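PDB 2JGP: tyrocidine synthetase 3 from Brevibacillus brevis, which takes part in nonribosomal synthesis of the antibiotic tyrocidine, its peptidyl carrier domain probably delivering phosphopantetheine-bound intermediates to the condensation domain for peptide bond formation. Local coordinates for residues Glu89-Gln94 with Tyr253-Val258; Ala145-Leu150 with Pro247-Gln252. All blocks are in the same frame, centred on the assembly; numbering follows the deposited sequence. Where two conformers were deposited one is given.

Along the chain the four segments come in the order 89-94, 145-150, 247-252, 253-258, so contact 2 falls within the span that contact 1 brackets. Their centres lie about 12 Å apart on the same side of the chain's centre, and the two run into each other: 247-252 is the loop leading directly into helix 253-263, whose first turns serve contact 1. Salt bridges from Lys254 to Glu148 and from Glu89 to Arg250 tie them further. Contact 1 sets the connection between the carrier helices and the condensation domain against this helix; contact 2 joins the end of helix 133-146 to the loop before it. The linker thus packs against the corner of the condensation domain holding contact 2.

Contact 1 (Glu89-Gln94 with Tyr253-Val258)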
loop_
_atom_site.group_PDB
_atom_site.type_symbol
_atom_site.label_atom_id
_atom_site.label_comp_id
_atom_site.label_asym_id
_atom_site.label_seq_id
_atom_site.Cartn_x
_atom_site.Cartn_y
_atom_site.Cartn_z
ATOM N N GLU A 89 -16.244 3.362 -13.787
ATOM C CA GLU A 89 -17.669 3.036 -13.840
ATOM C C GLU A 89 -17.867 1.564 -14.232
ATOM O O GLU A 89 -16.951 0.944 -14.785
ATOM C CB GLU A 89 -18.366 3.938 -14.863
ATOM C CG GLU A 89 -18.144 5.432 -14.640
ATOM C CD GLU A 89 -18.890 5.956 -13.433
ATOM O OE1 GLU A 89 -18.264 6.126 -12.361
ATOM O OE2 GLU A 89 -20.113 6.193 -13.552
ATOM N N PRO A 90 -19.060 0.998 -13.949
ATOM C CA PRO A 90 -19.353 -0.374 -14.380
ATOM C C PRO A 90 -19.153 -0.559 -15.882
ATOM O O PRO A 90 -19.574 0.286 -16.669
ATOM C CB PRO A 90 -20.830 -0.556 -14.007
ATOM C CG PRO A 90 -21.063 0.404 -12.909
ATOM C CD PRO A 90 -20.193 1.588 -13.215
ATOM N N VAL A 91 -18.504 -1.652 -16.269
ATOM C CA VAL A 91 -18.148 -1.877 -17.670
ATOM C C VAL A 91 -19.155 -2.785 -18.373
ATOM O O VAL A 91 -19.868 -3.547 -17.729
ATOM C CB VAL A 91 -16.732 -2.473 -17.799
ATOM C CG1 VAL A 91 -15.714 -1.538 -17.152
ATOM C CG2 VAL A 91 -16.665 -3.858 -17.176
ATOM N N GLN A 92 -19.200 -2.692 -19.698
ATOM C CA GLN A 92 -20.070 -3.543 -20.507
ATOM C C GLN A 92 -19.606 -4.998 -20.435
ATOM O O GLN A 92 -18.404 -5.269 -20.411
ATOM C CB GLN A 92 -20.083 -3.076 -21.965
ATOM C CG GLN A 92 -20.578 -1.634 -22.156
ATOM C CD GLN A 92 -21.650 -1.503 -23.226
ATOM O OE1 GLN A 92 -21.526 -0.696 -24.152
ATOM N NE2 GLN A 92 -22.716 -2.297 -23.102
ATOM N N LYS A 93 -20.564 -5.920 -20.399
ATOM C CA LYS A 93 -20.264 -7.345 -20.304
ATOM C C LYS A 93 -19.442 -7.807 -21.504
ATOM O O LYS A 93 -19.687 -7.389 -22.638
ATOM C CB LYS A 93 -21.548 -8.177 -20.189
ATOM C CG LYS A 93 -21.295 -9.686 -20.088
ATOM C CD LYS A 93 -22.472 -10.437 -19.475
ATOM C CE LYS A 93 -22.183 -11.934 -19.377
ATOM N NZ LYS A 93 -23.023 -12.627 -18.349
ATOM N N GLN A 94 -18.469 -8.671 -21.235
ATOM C CA GLN A 94 -17.526 -9.128 -22.245
ATOM C C GLN A 94 -17.112 -10.566 -21.918
ATOM O O GLN A 94 -17.272 -11.015 -20.782
ATOM C CB GLN A 94 -16.318 -8.182 -22.270
ATOM C CG GLN A 94 -15.810 -7.803 -23.655
ATOM C CD GLN A 94 -16.855 -7.097 -24.518
ATOM O OE1 GLN A 94 -17.228 -7.588 -25.582
ATOM N NE2 GLN A 94 -17.325 -5.942 -24.061
ATOM N N TYR A 253 -13.542 -5.502 -9.440
ATOM C CA TYR A 253 -12.149 -5.431 -9.880
ATOM C C TYR A 253 -12.030 -5.284 -11.395
ATOM O O TYR A 253 -11.211 -4.509 -11.876
ATOM C CB TYR A 253 -11.326 -6.640 -9.411
ATOM C CG TYR A 253 -9.841 -6.398 -9.537
ATOM C CD1 TYR A 253 -9.157 -5.686 -8.563
ATOM C CD2 TYR A 253 -9.124 -6.843 -10.647
ATOM C CE1 TYR A 253 -7.805 -5.432 -8.674
ATOM C CE2 TYR A 253 -7.769 -6.601 -10.762
ATOM C CZ TYR A 253 -7.109 -5.894 -9.771
ATOM O OH TYR A 253 -5.759 -5.652 -9.868
ATOM N N LYS A 254 -12.855 -5.999 -12.152
ATOM C CA LYS A 254 -12.767 -5.934 -13.618
ATOM C C LYS A 254 -13.053 -4.521 -14.142
ATOM O O LYS A 254 -12.518 -4.127 -15.176
ATOM C CB LYS A 254 -13.688 -6.960 -14.286
ATOM C CG LYS A 254 -15.183 -6.720 -14.142
ATOM C CD LYS A 254 -15.935 -7.904 -14.740
ATOM C CE LYS A 254 -17.415 -7.623 -14.900
ATOM N NZ LYS A 254 -18.103 -7.463 -13.596
ATOM N N ASP A 255 -13.879 -3.768 -13.414
ATOM C CA ASP A 255 -14.161 -2.369 -13.753
ATOM C C ASP A 255 -12.885 -1.537 -13.622
ATOM O O ASP A 255 -12.569 -0.716 -14.493
ATOM C CB ASP A 255 -15.252 -1.786 -12.843
ATOM C CG ASP A 255 -16.577 -2.526 -12.949
ATOM O OD1 ASP A 255 -16.958 -2.946 -14.068
ATOM O OD2 ASP A 255 -17.266 -2.655 -11.906
ATOM N N PHE A 256 -12.160 -1.751 -12.527
ATOM C CA PHE A 256 -10.867 -1.108 -12.318
ATOM C C PHE A 256 -9.874 -1.509 -13.406
ATOM O O PHE A 256 -9.186 -0.653 -13.953
ATOM C CB PHE A 256 -10.297 -1.446 -10.923
ATOM C CG PHE A 256 -8.824 -1.170 -10.782
ATOM C CD1 PHE A 256 -8.354 0.135 -10.653
ATOM C CD2 PHE A 256 -7.906 -2.209 -10.764
ATOM C CE1 PHE A 256 -7.006 0.389 -10.528
ATOM C CE2 PHE A 256 -6.561 -1.964 -10.638
ATOM C CZ PHE A 256 -6.101 -0.667 -10.520
ATOM N N ALA A 257 -9.792 -2.808 -13.709
ATOM C CA ALA A 257 -8.857 -3.311 -14.732
ATOM C C ALA A 257 -9.129 -2.753 -16.135
ATOM O O ALA A 257 -8.199 -2.370 -16.861
ATOM C CB ALA A 257 -8.860 -4.846 -14.752
ATOM N N VAL A 258 -10.401 -2.698 -16.515
ATOM C CA VAL A 258 -10.781 -2.106 -17.796
ATOM C C VAL A 258 -10.412 -0.625 -17.815
ATOM O O VAL A 258 -9.861 -0.136 -18.801
ATOM C CB VAL A 258 -12.281 -2.288 -18.100
ATOM C CG1 VAL A 258 -12.670 -1.496 -19.344
ATOM C CG2 VAL A 258 -12.601 -3.770 -18.299
HETATM O O HOH W 1 -14.345 1.281 -15.555
#
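Val91 lies off the OD1 end of the Asp255 carboxylate and reaches past it to Val258, so one small side chain meets both a polar group and an apolar one on the same flank of the helix. The backbone N of Val91 donates to Asp255 OD1 at 3.0 Å, with an N-H...O angle of 148°. It does not come in along the carboxylate plane but from above it, 48° out. The Val91 methyl CG2, by contrast, comes to the same oxygen close to that plane, 3.3 Å from OD1. The other methyl, CG1, lies beside the Val91 backbone N and opposite its carbonyl carbon (chi1 -58°), which carries it on to Val258; there it packs against CB at 3.6 Å and lies close to both Val258 methyls. Tyr97 of strand 97-98 touches Val91 and Val258 as well. This is where the linker that follows helix 70-79, the last helix of the carrier domain, comes down on the condensation domain, at the first turns of helix 253-263. Asp255 has a second task there: its OD2 accepts from the backbone N of Gln252, the N-cap residue, which is one half of a capping box. The carboxylate therefore holds the start of the helix with one oxygen and the linker with the other. A water adds a backbone bridge alongside, donating to Glu89 O at 2.7 Å and to Asp255 O at 2.9 Å. Beyond Val91 the aliphatic part of Lys254 makes a looser neighbour, while its NZ turns to a salt bridge with Glu148. The Glu89 carboxylate, for its part, pairs with Arg250.

Contact 2 (Ala145-Leu150 with Pro247-Gln252); sequences ARHESL and PELRIQ
The Arg146 guanidinium has Leu249 on one face and the carbonyl of Pro247 at its edge. Leu249 CD1 stands 3.9 Å above the guanidinium plane, over its centre, the two side chains crossing at about a right angle. At the edge, NH1 and NH2 both donate to Pro247 O, at 2.9 Å from NH1 and 3.1 Å from NH2. The oxygen lies close to the guanidinium plane; NH2 approaches nearly along the C=O axis and NH1 from above the carbonyl plane. Arg146 gets there with its chain extended as far as NE, CG opposite the backbone N (chi1 173°), while NE forms a salt bridge with Glu236. Its CG in turn lies over one face of the His147 ring, whose NE2 also bonds to Glu236; Leu249 CD1 comes within 3.8 Å of His147 ND1. Arg146, His147 and Glu148 open the RHExLRTxF sequence, core motif C2 of condensation domains, here at the end of helix 133-146. The loop they meet leads into helix 253-263, at whose N-cap position Gln252 stands. At that junction Gln252, in one of its two conformers, lays its amide against the carboxylate of Glu148, whose OE1 has Lys254 as its partner; the planes are stacked 23° apart, with Gln252 OE1 3.5 Å from Glu148 CB. In that conformer a water links Ser149 N to Gln252 OE1.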
loop_
_atom_site.group_PDB
_atom_site.type_symbol
_atom_site.label_atom_id
_atom_site.label_comp_id
_atom_site.label_asym_id
_atom_site.label_seq_id
_atom_site.Cartn_x
_atom_site.Cartn_y
_atom_site.Cartn_z
ATOM N N ALA A 145 -19.493 -16.136 -3.874
ATOM C CA ALA A 145 -20.582 -15.562 -4.674
ATOM C C ALA A 145 -20.519 -14.032 -4.710
ATOM O O ALA A 145 -20.787 -13.418 -5.744
ATOM C CB ALA A 145 -21.940 -16.015 -4.136
ATOM N N ARG A 146 -20.161 -13.429 -3.579
ATOM C CA ARG A 146 -20.136 -11.968 -3.434
ATOM C C ARG A 146 -18.998 -11.289 -4.190
ATOM O O ARG A 146 -19.196 -10.233 -4.795
ATOM C CB ARG A 146 -20.047 -11.597 -1.947
ATOM C CG ARG A 146 -19.834 -10.118 -1.649
ATOM C CD ARG A 146 -19.932 -9.874 -0.147
ATOM N NE ARG A 146 -19.496 -8.533 0.246
ATOM C CZ ARG A 146 -20.221 -7.430 0.084
ATOM N NH1 ARG A 146 -21.403 -7.476 -0.512
ATOM N NH2 ARG A 146 -19.740 -6.267 0.495
ATOM N N HIS A 147 -17.807 -11.878 -4.132
ATOM C CA HIS A 147 -16.598 -11.233 -4.640
ATOM C C HIS A 147 -16.136 -11.864 -5.948
ATOM O O HIS A 147 -15.676 -13.003 -5.956
ATOM C CB HIS A 147 -15.489 -11.319 -3.585
ATOM C CG HIS A 147 -15.782 -10.545 -2.339
ATOM N ND1 HIS A 147 -15.889 -9.170 -2.327
ATOM C CD2 HIS A 147 -16.004 -10.949 -1.067
ATOM C CE1 HIS A 147 -16.162 -8.762 -1.100
ATOM N NE2 HIS A 147 -16.236 -9.821 -0.316
ATOM N N GLU A 148 -16.258 -11.119 -7.051
ATOM C CA GLU A 148 -15.920 -11.634 -8.382
ATOM C C GLU A 148 -14.483 -12.114 -8.481
ATOM O O GLU A 148 -14.185 -13.010 -9.278
ATOM C CB GLU A 148 -16.155 -10.585 -9.478
ATOM C CG GLU A 148 -17.572 -10.501 -9.977
ATOM C CD GLU A 148 -17.726 -9.638 -11.226
ATOM O OE1 GLU A 148 -16.762 -8.953 -11.640
ATOM O OE2 GLU A 148 -18.840 -9.644 -11.787
ATOM N N SER A 149 -13.588 -11.513 -7.701
ATOM C CA SER A 149 -12.191 -11.939 -7.697
ATOM C C SER A 149 -12.047 -13.399 -7.250
ATOM O O SER A 149 -11.131 -14.095 -7.683
ATOM C CB SER A 149 -11.343 -11.019 -6.819
ATOM O OG SER A 149 -11.193 -9.747 -7.439
ATOM N N LEU A 150 -12.959 -13.859 -6.398
ATOM C CA LEU A 150 -12.967 -15.261 -5.963
ATOM C C LEU A 150 -13.630 -16.209 -6.978
ATOM O O LEU A 150 -13.700 -17.425 -6.745
ATOM C CB LEU A 150 -13.662 -15.394 -4.600
ATOM C CG LEU A 150 -13.010 -14.618 -3.450
ATOM C CD1 LEU A 150 -13.726 -14.911 -2.139
ATOM C CD2 LEU A 150 -11.507 -14.933 -3.343
ATOM N N PRO A 247 -23.440 -4.818 2.552
ATOM C CA PRO A 247 -23.833 -3.779 1.595
ATOM C C PRO A 247 -23.393 -4.106 0.174
ATOM O O PRO A 247 -22.355 -4.738 -0.019
ATOM C CB PRO A 247 -23.102 -2.535 2.108
ATOM C CG PRO A 247 -21.934 -3.060 2.845
ATOM C CD PRO A 247 -22.365 -4.359 3.449
ATOM N N GLU A 248 -24.171 -3.666 -0.810
ATOM C CA GLU A 248 -23.904 -4.000 -2.209
ATOM C C GLU A 248 -22.624 -3.334 -2.713
ATOM O O GLU A 248 -22.294 -2.223 -2.301
ATOM C CB GLU A 248 -25.088 -3.587 -3.093
ATOM C CG GLU A 248 -26.394 -4.325 -2.781
ATOM C CD GLU A 248 -26.339 -5.816 -3.092
ATOM O OE1 GLU A 248 -25.397 -6.265 -3.784
ATOM O OE2 GLU A 248 -27.248 -6.542 -2.637
ATOM N N LEU A 249 -21.907 -4.027 -3.594
ATOM C CA LEU A 249 -20.671 -3.510 -4.186
ATOM C C LEU A 249 -20.967 -2.846 -5.526
ATOM O O LEU A 249 -21.353 -3.515 -6.485
ATOM C CB LEU A 249 -19.657 -4.644 -4.382
ATOM C CG LEU A 249 -19.156 -5.338 -3.110
ATOM C CD1 LEU A 249 -18.667 -6.759 -3.404
ATOM C CD2 LEU A 249 -18.060 -4.524 -2.453
ATOM N N ARG A 250 -20.782 -1.529 -5.591
ATOM C CA ARG A 250 -21.046 -0.773 -6.815
ATOM C C ARG A 250 -20.080 -1.126 -7.937
ATOM O O ARG A 250 -20.478 -1.232 -9.100
ATOM C CB ARG A 250 -20.950 0.737 -6.554
ATOM C CG ARG A 250 -21.135 1.561 -7.823
ATOM C CD ARG A 250 -21.243 3.051 -7.584
ATOM N NE ARG A 250 -21.561 3.704 -8.852
ATOM C CZ ARG A 250 -20.672 4.082 -9.771
ATOM N NH1 ARG A 250 -19.369 3.921 -9.580
ATOM N NH2 ARG A 250 -21.094 4.648 -10.895
ATOM N N ILE A 251 -18.810 -1.270 -7.572
ATOM C CA ILE A 251 -17.727 -1.414 -8.524
ATOM C C ILE A 251 -16.971 -2.708 -8.232
ATOM O O ILE A 251 -16.785 -3.078 -7.070
ATOM C CB ILE A 251 -16.772 -0.186 -8.435
ATOM C CG1 ILE A 251 -17.527 1.120 -8.740
ATOM C CG2 ILE A 251 -15.601 -0.327 -9.375
ATOM C CD1 ILE A 251 -18.073 1.214 -10.159
ATOM N N GLN A 252 -16.550 -3.391 -9.297
ATOM C CA GLN A 252 -15.792 -4.637 -9.144
ATOM C C GLN A 252 -14.391 -4.515 -9.724
ATOM O O GLN A 252 -14.060 -3.537 -10.389
ATOM C CB GLN A 252 -16.550 -5.817 -9.762
ATOM C CG GLN A 252 -17.418 -6.576 -8.754
ATOM C CD GLN A 252 -16.608 -7.462 -7.818
ATOM O OE1 GLN A 252 -15.371 -7.541 -7.915
ATOM N NE2 GLN A 252 -17.302 -8.133 -6.894
HETATM O O HOH W 2 -13.689 -9.062 -5.946
#